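Local coordinates for protein GDP-L-fucose synthase (Campylobacter jejuni subsp. jejuni serotype O:2, PDB 7M13) that makes GDP-D-glycero-L-gluco-heptose for the capsular polysaccharide, acting as an NADPH-dependent oxidoreductase on a nucleotide sugar, at residues B[105-110]-B[255-260]; B[7-12]-B[61-66]; B[25-30]-B[250-255]. All blocks are in the same frame, centred on the assembly; numbering follows the deposited sequence. Where two conformers were deposited one is given.

In the fold
From the N terminus, segment 7-12 leads into strand 11-14, and the chain continues through helix 19-30 and helix 49-59 before interaction 2 closes the loop at strand 63-66. Within that loop, segment 25-30 opens interaction 3, which closes far later at 250-255, so interactions 2 and 3 cross. Strand 105-111, the parallel neighbour of 63-66, then opens interaction 1; its partner 255-260 lies just beyond 250-255, and interactions 1 and 3 cross too, sharing Ile-255. Interactions 2 and 1 follow in series. Interaction 2 pairs two strands of the nucleotide-binding sheet, interaction 1 lays helix 247-260 on strand 105-111, and interaction 3 sets that helix against helix 19-30.

Interaction 1: residues B[105-110]-B[255-260]; sequences KLVFFG and IYTMQN. With NAP (NADP nicotinamide-adenine-dinucleotide phosphate), chain E.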
loop_
_atom_site.group_PDB
_atom_site.type_symbol
_atom_site.label_atom_id
_atom_site.label_comp_id
_atom_site.label_asym_id
_atom_site.label_seq_id
_atom_site.Cartn_x
_atom_site.Cartn_y
_atom_site.Cartn_z
ATOM N N LYS B 105 13.931 18.170 2.530
ATOM C CA LYS B 105 13.540 17.450 1.317
ATOM C C LYS B 105 14.026 16.009 1.386
ATOM O O LYS B 105 15.054 15.738 2.030
ATOM C CB LYS B 105 14.187 18.141 0.138
ATOM C CG LYS B 105 13.436 18.098 -1.146
ATOM C CD LYS B 105 13.882 19.279 -2.002
ATOM C CE LYS B 105 13.467 18.969 -3.395
ATOM N NZ LYS B 105 13.770 20.110 -4.259
ATOM N N LEU B 106 13.268 15.111 0.769
ATOM C CA LEU B 106 13.570 13.676 0.727
ATOM C C LEU B 106 13.372 13.191 -0.695
ATOM O O LEU B 106 12.424 13.645 -1.341
ATOM C CB LEU B 106 12.614 12.960 1.695
ATOM C CG LEU B 106 12.720 11.430 1.791
ATOM C CD1 LEU B 106 12.369 10.970 3.207
ATOM C CD2 LEU B 106 11.815 10.750 0.781
ATOM N N VAL B 107 14.257 12.306 -1.131
ATOM C CA VAL B 107 14.097 11.583 -2.414
ATOM C C VAL B 107 14.003 10.102 -2.118
ATOM O O VAL B 107 14.822 9.565 -1.373
ATOM C CB VAL B 107 15.246 11.880 -3.376
ATOM C CG1 VAL B 107 15.219 10.920 -4.566
ATOM C CG2 VAL B 107 15.201 13.321 -3.824
ATOM N N PHE B 108 12.953 9.469 -2.611
ATOM C CA PHE B 108 12.687 8.032 -2.489
ATOM C C PHE B 108 12.807 7.424 -3.881
ATOM O O PHE B 108 12.422 8.059 -4.866
ATOM C CB PHE B 108 11.282 7.801 -1.924
ATOM C CG PHE B 108 10.789 6.379 -1.963
ATOM C CD1 PHE B 108 11.480 5.382 -1.294
ATOM C CD2 PHE B 108 9.590 6.066 -2.573
ATOM C CE1 PHE B 108 11.033 4.075 -1.310
ATOM C CE2 PHE B 108 9.151 4.756 -2.599
ATOM C CZ PHE B 108 9.885 3.772 -1.980
ATOM N N PHE B 109 13.201 6.175 -3.985
ATOM C CA PHE B 109 13.333 5.480 -5.290
ATOM C C PHE B 109 12.264 4.406 -5.407
ATOM O O PHE B 109 12.139 3.505 -4.525
ATOM C CB PHE B 109 14.723 4.906 -5.459
ATOM C CG PHE B 109 15.775 5.977 -5.464
ATOM C CD1 PHE B 109 16.054 6.681 -6.628
ATOM C CD2 PHE B 109 16.359 6.389 -4.280
ATOM C CE1 PHE B 109 16.996 7.698 -6.615
ATOM C CE2 PHE B 109 17.295 7.411 -4.280
ATOM C CZ PHE B 109 17.590 8.078 -5.445
ATOM N N GLY B 110 11.474 4.473 -6.479
ATOM C CA GLY B 110 10.531 3.427 -6.844
ATOM C C GLY B 110 11.096 2.505 -7.907
ATOM O O GLY B 110 12.187 2.779 -8.446
ATOM N N ILE B 255 20.372 14.318 -7.196
ATOM C CA ILE B 255 20.877 15.620 -6.697
ATOM C C ILE B 255 20.181 16.759 -7.449
ATOM O O ILE B 255 19.788 17.786 -6.866
ATOM C CB ILE B 255 22.406 15.691 -6.803
ATOM C CG1 ILE B 255 23.051 14.653 -5.884
ATOM C CG2 ILE B 255 22.832 17.113 -6.485
ATOM C CD1 ILE B 255 24.500 14.375 -6.185
ATOM N N TYR B 256 19.958 16.609 -8.752
ATOM C CA TYR B 256 19.218 17.633 -9.512
ATOM C C TYR B 256 17.817 17.849 -8.925
ATOM O O TYR B 256 17.325 18.980 -8.825
ATOM C CB TYR B 256 19.113 17.227 -10.982
ATOM C CG TYR B 256 18.369 18.224 -11.810
ATOM C CD1 TYR B 256 19.047 19.278 -12.389
ATOM C CD2 TYR B 256 16.999 18.126 -12.016
ATOM C CE1 TYR B 256 18.364 20.227 -13.131
ATOM C CE2 TYR B 256 16.307 19.076 -12.738
ATOM C CZ TYR B 256 17.003 20.129 -13.299
ATOM O OH TYR B 256 16.346 21.081 -14.043
ATOM N N THR B 257 17.155 16.751 -8.576
ATOM C CA THR B 257 15.820 16.806 -7.945
ATOM C C THR B 257 15.923 17.611 -6.664
ATOM O O THR B 257 15.125 18.504 -6.469
ATOM C CB THR B 257 15.280 15.392 -7.660
ATOM O OG1 THR B 257 15.152 14.670 -8.890
ATOM C CG2 THR B 257 13.851 15.460 -7.143
ATOM N N MET B 258 16.854 17.271 -5.774
ATOM C CA MET B 258 16.984 18.035 -4.516
ATOM C C MET B 258 17.140 19.522 -4.833
ATOM O O MET B 258 16.536 20.357 -4.151
ATOM C CB MET B 258 18.225 17.597 -3.727
ATOM C CG MET B 258 18.076 16.308 -3.055
ATOM S SD MET B 258 16.689 16.322 -1.846
ATOM C CE MET B 258 17.149 14.875 -0.902
ATOM N N GLN B 259 17.952 19.853 -5.836
ATOM C CA GLN B 259 18.334 21.258 -6.032
ATOM C C GLN B 259 17.286 22.014 -6.831
ATOM O O GLN B 259 17.353 23.260 -6.830
ATOM C CB GLN B 259 19.693 21.369 -6.725
ATOM C CG GLN B 259 20.835 20.782 -5.949
ATOM C CD GLN B 259 20.986 21.398 -4.584
ATOM O OE1 GLN B 259 20.162 21.191 -3.703
ATOM N NE2 GLN B 259 22.091 22.093 -4.367
ATOM N N ASN B 260 16.383 21.336 -7.551
ATOM C CA ASN B 260 15.587 22.030 -8.602
ATOM C C ASN B 260 14.104 21.649 -8.601
ATOM O O ASN B 260 13.311 22.442 -9.142
ATOM C CB ASN B 260 16.134 21.755 -10.005
ATOM C CG ASN B 260 17.501 22.374 -10.183
ATOM O OD1 ASN B 260 17.619 23.591 -10.311
ATOM N ND2 ASN B 260 18.533 21.560 -10.075
HETATM P PA NAP E . 20.869 -2.306 -2.874
HETATM O O1A NAP E . 20.085 -3.585 -2.860
HETATM O O2A NAP E . 22.179 -2.308 -3.622
HETATM O O5B NAP E . 21.199 -1.804 -1.423
HETATM C C5B NAP E . 20.181 -1.735 -0.425
HETATM C C4B NAP E . 20.850 -1.301 0.841
HETATM O O4B NAP E . 19.809 -1.134 1.834
HETATM C C3B NAP E . 21.859 -2.316 1.419
HETATM O O3B NAP E . 23.107 -1.671 1.642
HETATM C C2B NAP E . 21.177 -2.814 2.688
HETATM O O2B NAP E . 22.080 -3.067 3.765
HETATM C C1B NAP E . 20.302 -1.623 3.063
HETATM N N9A NAP E . 19.192 -2.025 3.901
HETATM C C8A NAP E . 18.193 -2.902 3.610
HETATM N N7A NAP E . 17.394 -3.154 4.619
HETATM C C5A NAP E . 17.910 -2.399 5.650
HETATM C C6A NAP E . 17.514 -2.247 6.991
HETATM N N6A NAP E . 16.495 -2.906 7.552
HETATM N N1A NAP E . 18.262 -1.419 7.755
HETATM C C2A NAP E . 19.303 -0.783 7.202
HETATM N N3A NAP E . 19.769 -0.859 5.954
HETATM C C4A NAP E . 19.022 -1.700 5.227
HETATM O O3 NAP E . 19.936 -1.149 -3.461
HETATM P PN NAP E . 19.991 -0.471 -4.891
HETATM O O1N NAP E . 20.044 -1.542 -5.910
HETATM O O2N NAP E . 21.054 0.553 -4.836
HETATM O O5D NAP E . 18.546 0.237 -4.933
HETATM C C5D NAP E . 18.382 1.568 -4.499
HETATM C C4D NAP E . 16.942 1.943 -4.706
HETATM O O4D NAP E . 16.623 1.905 -6.124
HETATM C C3D NAP E . 15.928 1.026 -4.008
HETATM O O3D NAP E . 14.792 1.775 -3.555
HETATM C C2D NAP E . 15.566 0.083 -5.121
HETATM O O2D NAP E . 14.334 -0.601 -4.914
HETATM C C1D NAP E . 15.524 1.016 -6.314
HETATM N N1N NAP E . 15.655 0.265 -7.582
HETATM C C2N NAP E . 16.774 -0.463 -7.875
HETATM C C3N NAP E . 16.834 -1.213 -9.000
HETATM C C7N NAP E . 18.019 -2.035 -9.363
HETATM O O7N NAP E . 18.066 -2.556 -10.496
HETATM N N7N NAP E . 18.985 -2.168 -8.457
HETATM C C4N NAP E . 15.732 -1.199 -9.942
HETATM C C5N NAP E . 14.599 -0.374 -9.590
HETATM C C6N NAP E . 14.563 0.240 -8.447
HETATM P P2B NAP E . 22.938 -4.438 3.806
HETATM O O1X NAP E . 24.023 -4.209 2.792
HETATM O O2X NAP E . 22.056 -5.576 3.539
HETATM O O3X NAP E . 23.463 -4.487 5.254
#
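Lys-105 at the start of the strand reaches across to helix 247-260 and makes the polar part of this contact. Its NZ donates to two successive carbonyls, Met-258 O at 2.8 Å and Thr-257 O at 3.0 Å. It meets the first from above the carbonyl plane, 53° out of it, and the second much closer to that plane. The same ammonium forms a salt bridge with Asp-262 and bonds Ile-261 O, so two helix carbonyls and the residues just after the helix gather round it.

The apolar part centres on Met-258. Bent at chi2 (-60°), its chain runs past that of Lys-105 in the opposite direction, with SD 3.7 Å from Lys-105 CB. The terminal CE then reaches Val-107 CG2 at 3.8 Å, and Thr-257 CG2 touches this valine methyl more loosely.

Further along the strand the cofactor takes over. NADP O3D gives a weak bond to Phe-109 O (3.3 Å), a carbonyl that also accepts from Lys-144 NZ, and Gly-110 O lies 3.5 Å from C6N of the nicotinamide. A helix laid roughly antiparallel across a parallel strand whose C-terminal end meets the dinucleotide is the layered packing of a Rossmann fold.

Interaction 2: residues B[7-12]-B[61-66]; sequences TNSKIY and PEYVFL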
loop_
_atom_site.group_PDB
_atom_site.type_symbol
_atom_site.label_atom_id
_atom_site.label_comp_id
_atom_site.label_asym_id
_atom_site.label_seq_id
_atom_site.Cartn_x
_atom_site.Cartn_y
_atom_site.Cartn_z
ATOM N N THR B 7 26.602 22.916 0.678
ATOM C CA THR B 7 27.655 21.910 0.855
ATOM C C THR B 7 27.812 21.570 2.333
ATOM O O THR B 7 28.275 20.490 2.583
ATOM C CB THR B 7 28.975 22.388 0.221
ATOM O OG1 THR B 7 29.164 23.729 0.678
ATOM C CG2 THR B 7 28.906 22.302 -1.296
ATOM N N ASN B 8 27.340 22.421 3.229
ATOM C CA ASN B 8 27.425 22.092 4.676
ATOM C C ASN B 8 26.088 21.596 5.209
ATOM O O ASN B 8 25.996 21.398 6.396
ATOM C CB ASN B 8 27.936 23.256 5.520
ATOM C CG ASN B 8 27.133 24.535 5.407
ATOM O OD1 ASN B 8 26.234 24.712 4.579
ATOM N ND2 ASN B 8 27.440 25.508 6.260
ATOM N N SER B 9 25.082 21.438 4.371
ATOM C CA SER B 9 23.821 20.789 4.794
ATOM C C SER B 9 24.046 19.374 5.288
ATOM O O SER B 9 24.839 18.612 4.710
ATOM C CB SER B 9 22.829 20.757 3.663
ATOM O OG SER B 9 22.438 22.049 3.251
ATOM N N LYS B 10 23.328 18.986 6.342
ATOM C CA LYS B 10 23.446 17.624 6.873
ATOM C C LYS B 10 22.575 16.706 6.026
ATOM O O LYS B 10 21.358 16.889 6.033
ATOM C CB LYS B 10 23.072 17.558 8.351
ATOM C CG LYS B 10 23.425 16.214 8.961
ATOM C CD LYS B 10 23.376 16.242 10.476
ATOM C CE LYS B 10 23.928 15.013 11.139
ATOM N NZ LYS B 10 24.033 15.262 12.601
ATOM N N ILE B 11 23.184 15.731 5.375
ATOM C CA ILE B 11 22.526 14.853 4.378
ATOM C C ILE B 11 22.608 13.428 4.868
ATOM O O ILE B 11 23.695 12.914 5.062
ATOM C CB ILE B 11 23.198 14.982 2.998
ATOM C CG1 ILE B 11 23.128 16.428 2.536
ATOM C CG2 ILE B 11 22.567 13.995 2.009
ATOM C CD1 ILE B 11 23.965 16.721 1.299
ATOM N N TYR B 12 21.454 12.759 5.021
ATOM C CA TYR B 12 21.376 11.324 5.351
ATOM C C TYR B 12 21.135 10.530 4.074
ATOM O O TYR B 12 20.191 10.832 3.357
ATOM C CB TYR B 12 20.280 11.108 6.396
ATOM C CG TYR B 12 19.939 9.675 6.697
ATOM C CD1 TYR B 12 20.906 8.697 6.869
ATOM C CD2 TYR B 12 18.602 9.288 6.755
ATOM C CE1 TYR B 12 20.568 7.387 7.146
ATOM C CE2 TYR B 12 18.261 7.987 7.055
ATOM C CZ TYR B 12 19.232 7.031 7.202
ATOM O OH TYR B 12 18.884 5.737 7.425
ATOM N N PRO B 61 18.904 15.184 10.353
ATOM C CA PRO B 61 19.317 15.445 8.979
ATOM C C PRO B 61 18.392 16.455 8.293
ATOM O O PRO B 61 17.203 16.543 8.567
ATOM C CB PRO B 61 19.279 14.066 8.310
ATOM C CG PRO B 61 18.232 13.314 9.089
ATOM C CD PRO B 61 18.366 13.819 10.510
ATOM N N GLU B 62 18.950 17.240 7.371
ATOM C CA GLU B 62 18.206 18.276 6.636
ATOM C C GLU B 62 17.674 17.724 5.311
ATOM O O GLU B 62 16.648 18.176 4.888
ATOM C CB GLU B 62 19.146 19.450 6.355
ATOM C CG GLU B 62 19.568 20.195 7.619
ATOM C CD GLU B 62 20.503 21.341 7.292
ATOM O OE1 GLU B 62 20.008 22.385 6.782
ATOM O OE2 GLU B 62 21.714 21.157 7.507
ATOM N N TYR B 63 18.349 16.741 4.744
ATOM C CA TYR B 63 18.038 16.135 3.425
ATOM C C TYR B 63 18.210 14.641 3.578
ATOM O O TYR B 63 19.138 14.151 4.256
ATOM C CB TYR B 63 18.955 16.693 2.325
ATOM C CG TYR B 63 18.690 18.150 2.125
ATOM C CD1 TYR B 63 17.711 18.596 1.268
ATOM C CD2 TYR B 63 19.433 19.103 2.795
ATOM C CE1 TYR B 63 17.432 19.935 1.117
ATOM C CE2 TYR B 63 19.169 20.453 2.661
ATOM C CZ TYR B 63 18.161 20.876 1.821
ATOM O OH TYR B 63 17.879 22.210 1.692
ATOM N N VAL B 64 17.310 13.872 2.971
ATOM C CA VAL B 64 17.326 12.402 3.034
ATOM C C VAL B 64 17.262 11.816 1.624
ATOM O O VAL B 64 16.365 12.204 0.823
ATOM C CB VAL B 64 16.137 11.902 3.877
ATOM C CG1 VAL B 64 16.069 10.389 3.856
ATOM C CG2 VAL B 64 16.205 12.426 5.321
ATOM N N PHE B 65 18.177 10.907 1.309
ATOM C CA PHE B 65 18.087 9.996 0.146
ATOM C C PHE B 65 17.767 8.618 0.651
ATOM O O PHE B 65 18.596 8.020 1.378
ATOM C CB PHE B 65 19.364 10.021 -0.683
ATOM C CG PHE B 65 19.699 11.350 -1.301
ATOM C CD1 PHE B 65 19.259 11.657 -2.579
ATOM C CD2 PHE B 65 20.558 12.245 -0.683
ATOM C CE1 PHE B 65 19.558 12.867 -3.178
ATOM C CE2 PHE B 65 20.865 13.446 -1.296
ATOM C CZ PHE B 65 20.403 13.736 -2.559
ATOM N N LEU B 66 16.571 8.128 0.339
ATOM C CA LEU B 66 16.106 6.843 0.886
ATOM C C LEU B 66 16.414 5.754 -0.131
ATOM O O LEU B 66 15.573 5.548 -1.055
ATOM C CB LEU B 66 14.625 6.946 1.204
ATOM C CG LEU B 66 13.992 5.683 1.743
ATOM C CD1 LEU B 66 14.862 5.037 2.816
ATOM C CD2 LEU B 66 12.585 6.002 2.209
HETATM O O HOH W 1 21.173 23.680 4.941
#
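The Phe-65 ring takes Ile-11 at its edge: CG2 lies in the ring plane, 3.8 Å from CE2. The Tyr-63 ring has Lys-10 O near its plane at the edge, while Ser-9 approaches obliquely, OG 3.7 Å from CE2. Ile-11, Tyr-63 and Phe-65 lie on one face of the sheet, where Met-258 of helix 247-260 also packs against both rings. On the other face, Tyr-12 and Val-64 run side by side, each with its branch anti to the backbone N (Tyr-12 chi1 172°), which brings Tyr-12 CD2 within 4.0 Å of Val-64 CG1. Tyr-12 CB rests on the proline ring, 3.7 Å from Pro-61 CB, and the tyrosine ring itself meets that of Phe-55.

The carboxylate of Glu-62 is the remaining flat group. Lys-10 N donates to OE2 at 2.9 Å in a nearly straight bond (169°), coming from above the carboxylate plane, 45° out of it. OE1 accepts from a water that is also hydrogen-bonded to Ser-9 OG, itself bonded to Gln-6 N, and forms a salt bridge with Lys-104.

Beyond this the backbones pair as parallel strands. Lys-10 O is held by two donors, Glu-62 N at 2.8 Å and Tyr-63 N at 3.3 Å; Tyr-12 N then donates to Tyr-63 O, and Phe-65 N to Tyr-12 O. Strands 11-14 and 63-66 are thereby set as neighbours in the Rossmann sheet.

Glu-62 thus extends the strand pairing: its amide and its carboxylate grip the C=O and the N-H of Lys-10, so both polar backbone atoms of that residue are engaged by one partner. The bonds to OE1 and OE2, with Lys-104 alongside, would probably stabilise the glutamate as an anion.

Interaction 3: residues B[25-30]-B[250-255]; sequences VENLQK and LADVAI
Asn-27 lays CB, CG and ND2 against the methyl of Ala-251. Asn-27 CB is 3.8 Å from Ala-251 CB, and CG keeps the same separation from that methyl. At the tip the amide divides: Asn-27 ND2 also touches Ala-251 CB, at 3.7 Å, but gives its hydrogen bonds to Ala-23 O within its own helix and to Asp-248 OD1 at the start of the other. Asn-27 OD1 turns instead toward Asp-252; a water lies between it, at 2.9 Å, and Asp-252 OD1 in one of two conformers. Asp-252 is held as well by a salt bridge from Arg-31.

The small Ala-251 lets the backbones approach to 6.6 Å between Asn-27 CA and Ala-251 CA, with the short helix axes crossing at -60°. In the Rossmann fold, helix 19-30 follows the glycine-rich loop that binds the dinucleotide, and it packs here beside helix 247-260.

One turn further along helix 247-260, Ile-255 supplies the apolar half. Its CG1 lies beside the backbone N (chi1 -65°) and the extended chain sends CD1 across to Leu-28, 3.8 Å from CD2. Leu-28 in turn carries its other methyl, CD1, toward Phe-65 and Ile-11 of the sheet.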
loop_
_atom_site.group_PDB
_atom_site.type_symbol
_atom_site.label_atom_id
_atom_site.label_comp_id
_atom_site.label_asym_id
_atom_site.label_seq_id
_atom_site.Cartn_x
_atom_site.Cartn_y
_atom_site.Cartn_z
ATOM N N VAL B 25 26.903 8.809 -2.253
ATOM C CA VAL B 25 27.988 9.248 -1.328
ATOM C C VAL B 25 29.123 9.809 -2.183
ATOM O O VAL B 25 29.566 10.924 -1.908
ATOM C CB VAL B 25 28.481 8.137 -0.397
ATOM C CG1 VAL B 25 29.732 8.605 0.349
ATOM C CG2 VAL B 25 27.447 7.666 0.607
ATOM N N GLU B 26 29.583 9.068 -3.188
ATOM C CA GLU B 26 30.761 9.519 -3.995
ATOM C C GLU B 26 30.458 10.806 -4.765
ATOM O O GLU B 26 31.325 11.701 -4.838
ATOM C CB GLU B 26 31.212 8.407 -4.936
ATOM C CG GLU B 26 31.853 7.256 -4.196
ATOM C CD GLU B 26 32.209 6.076 -5.085
ATOM O OE1 GLU B 26 31.748 6.049 -6.265
ATOM O OE2 GLU B 26 32.910 5.169 -4.580
ATOM N N ASN B 27 29.307 10.908 -5.412
ATOM C CA ASN B 27 28.925 12.073 -6.234
ATOM C C ASN B 27 28.700 13.306 -5.337
ATOM O O ASN B 27 29.115 14.404 -5.714
ATOM C CB ASN B 27 27.697 11.757 -7.079
ATOM C CG ASN B 27 28.110 11.080 -8.359
ATOM O OD1 ASN B 27 28.549 11.779 -9.270
ATOM N ND2 ASN B 27 28.102 9.756 -8.391
ATOM N N LEU B 28 28.102 13.153 -4.154
ATOM C CA LEU B 28 27.945 14.288 -3.214
ATOM C C LEU B 28 29.340 14.776 -2.764
ATOM O O LEU B 28 29.533 15.976 -2.844
ATOM C CB LEU B 28 27.089 13.832 -2.038
ATOM C CG LEU B 28 25.608 13.714 -2.372
ATOM C CD1 LEU B 28 24.918 12.917 -1.301
ATOM C CD2 LEU B 28 24.973 15.088 -2.528
ATOM N N GLN B 29 30.218 13.868 -2.346
ATOM C CA GLN B 29 31.585 14.260 -1.876
ATOM C C GLN B 29 32.276 15.011 -3.020
ATOM O O GLN B 29 32.919 16.079 -2.781
ATOM C CB GLN B 29 32.316 13.033 -1.364
ATOM C CG GLN B 29 31.816 12.601 0.005
ATOM C CD GLN B 29 32.364 11.281 0.486
ATOM O OE1 GLN B 29 32.800 10.435 -0.298
ATOM N NE2 GLN B 29 32.273 11.067 1.781
ATOM N N LYS B 30 32.149 14.526 -4.248
ATOM C CA LYS B 30 32.886 15.124 -5.396
ATOM C C LYS B 30 32.425 16.571 -5.640
ATOM O O LYS B 30 33.181 17.369 -6.253
ATOM C CB LYS B 30 32.735 14.261 -6.651
ATOM C CG LYS B 30 33.468 14.816 -7.869
ATOM C CD LYS B 30 33.070 14.208 -9.204
ATOM C CE LYS B 30 34.050 14.562 -10.305
ATOM N NZ LYS B 30 34.201 13.426 -11.240
ATOM N N LEU B 250 21.837 8.111 -11.919
ATOM C CA LEU B 250 20.866 8.100 -10.803
ATOM C C LEU B 250 21.280 9.156 -9.769
ATOM O O LEU B 250 20.448 9.975 -9.350
ATOM C CB LEU B 250 20.775 6.708 -10.179
ATOM C CG LEU B 250 19.801 6.639 -9.014
ATOM C CD1 LEU B 250 19.232 5.241 -8.870
ATOM C CD2 LEU B 250 20.456 7.096 -7.723
ATOM N N ALA B 251 22.562 9.194 -9.391
ATOM C CA ALA B 251 23.013 10.187 -8.399
ATOM C C ALA B 251 22.786 11.591 -8.954
ATOM O O ALA B 251 22.268 12.472 -8.255
ATOM C CB ALA B 251 24.449 9.940 -8.047
ATOM N N ASP B 252 23.125 11.820 -10.226
ATOM C CA ASP B 252 22.961 13.164 -10.848
ATOM C C ASP B 252 21.497 13.605 -10.788
ATOM O O ASP B 252 21.245 14.761 -10.425
ATOM C CB ASP B 252 23.374 13.228 -12.321
ATOM C CG ASP B 252 24.867 13.327 -12.550
ATOM O OD1 ASP B 252 25.589 13.502 -11.544
ATOM O OD2 ASP B 252 25.288 13.243 -13.737
ATOM N N VAL B 253 20.558 12.742 -11.179
ATOM C CA VAL B 253 19.134 13.176 -11.229
ATOM C C VAL B 253 18.614 13.307 -9.791
ATOM O O VAL B 253 17.807 14.183 -9.532
ATOM C CB VAL B 253 18.208 12.309 -12.119
ATOM C CG1 VAL B 253 18.074 10.880 -11.623
ATOM C CG2 VAL B 253 16.858 12.973 -12.306
ATOM N N ALA B 254 19.078 12.463 -8.872
ATOM C CA ALA B 254 18.665 12.590 -7.459
ATOM C C ALA B 254 19.131 13.922 -6.889
ATOM O O ALA B 254 18.336 14.643 -6.239
ATOM C CB ALA B 254 19.166 11.406 -6.674
ATOM N N ILE B 255 20.372 14.318 -7.196
ATOM C CA ILE B 255 20.877 15.620 -6.697
ATOM C C ILE B 255 20.181 16.759 -7.449
ATOM O O ILE B 255 19.788 17.786 -6.866
ATOM C CB ILE B 255 22.406 15.691 -6.803
ATOM C CG1 ILE B 255 23.051 14.653 -5.884
ATOM C CG2 ILE B 255 22.832 17.113 -6.485
ATOM C CD1 ILE B 255 24.500 14.375 -6.185
HETATM O O HOH W 2 27.544 11.995 -12.011
#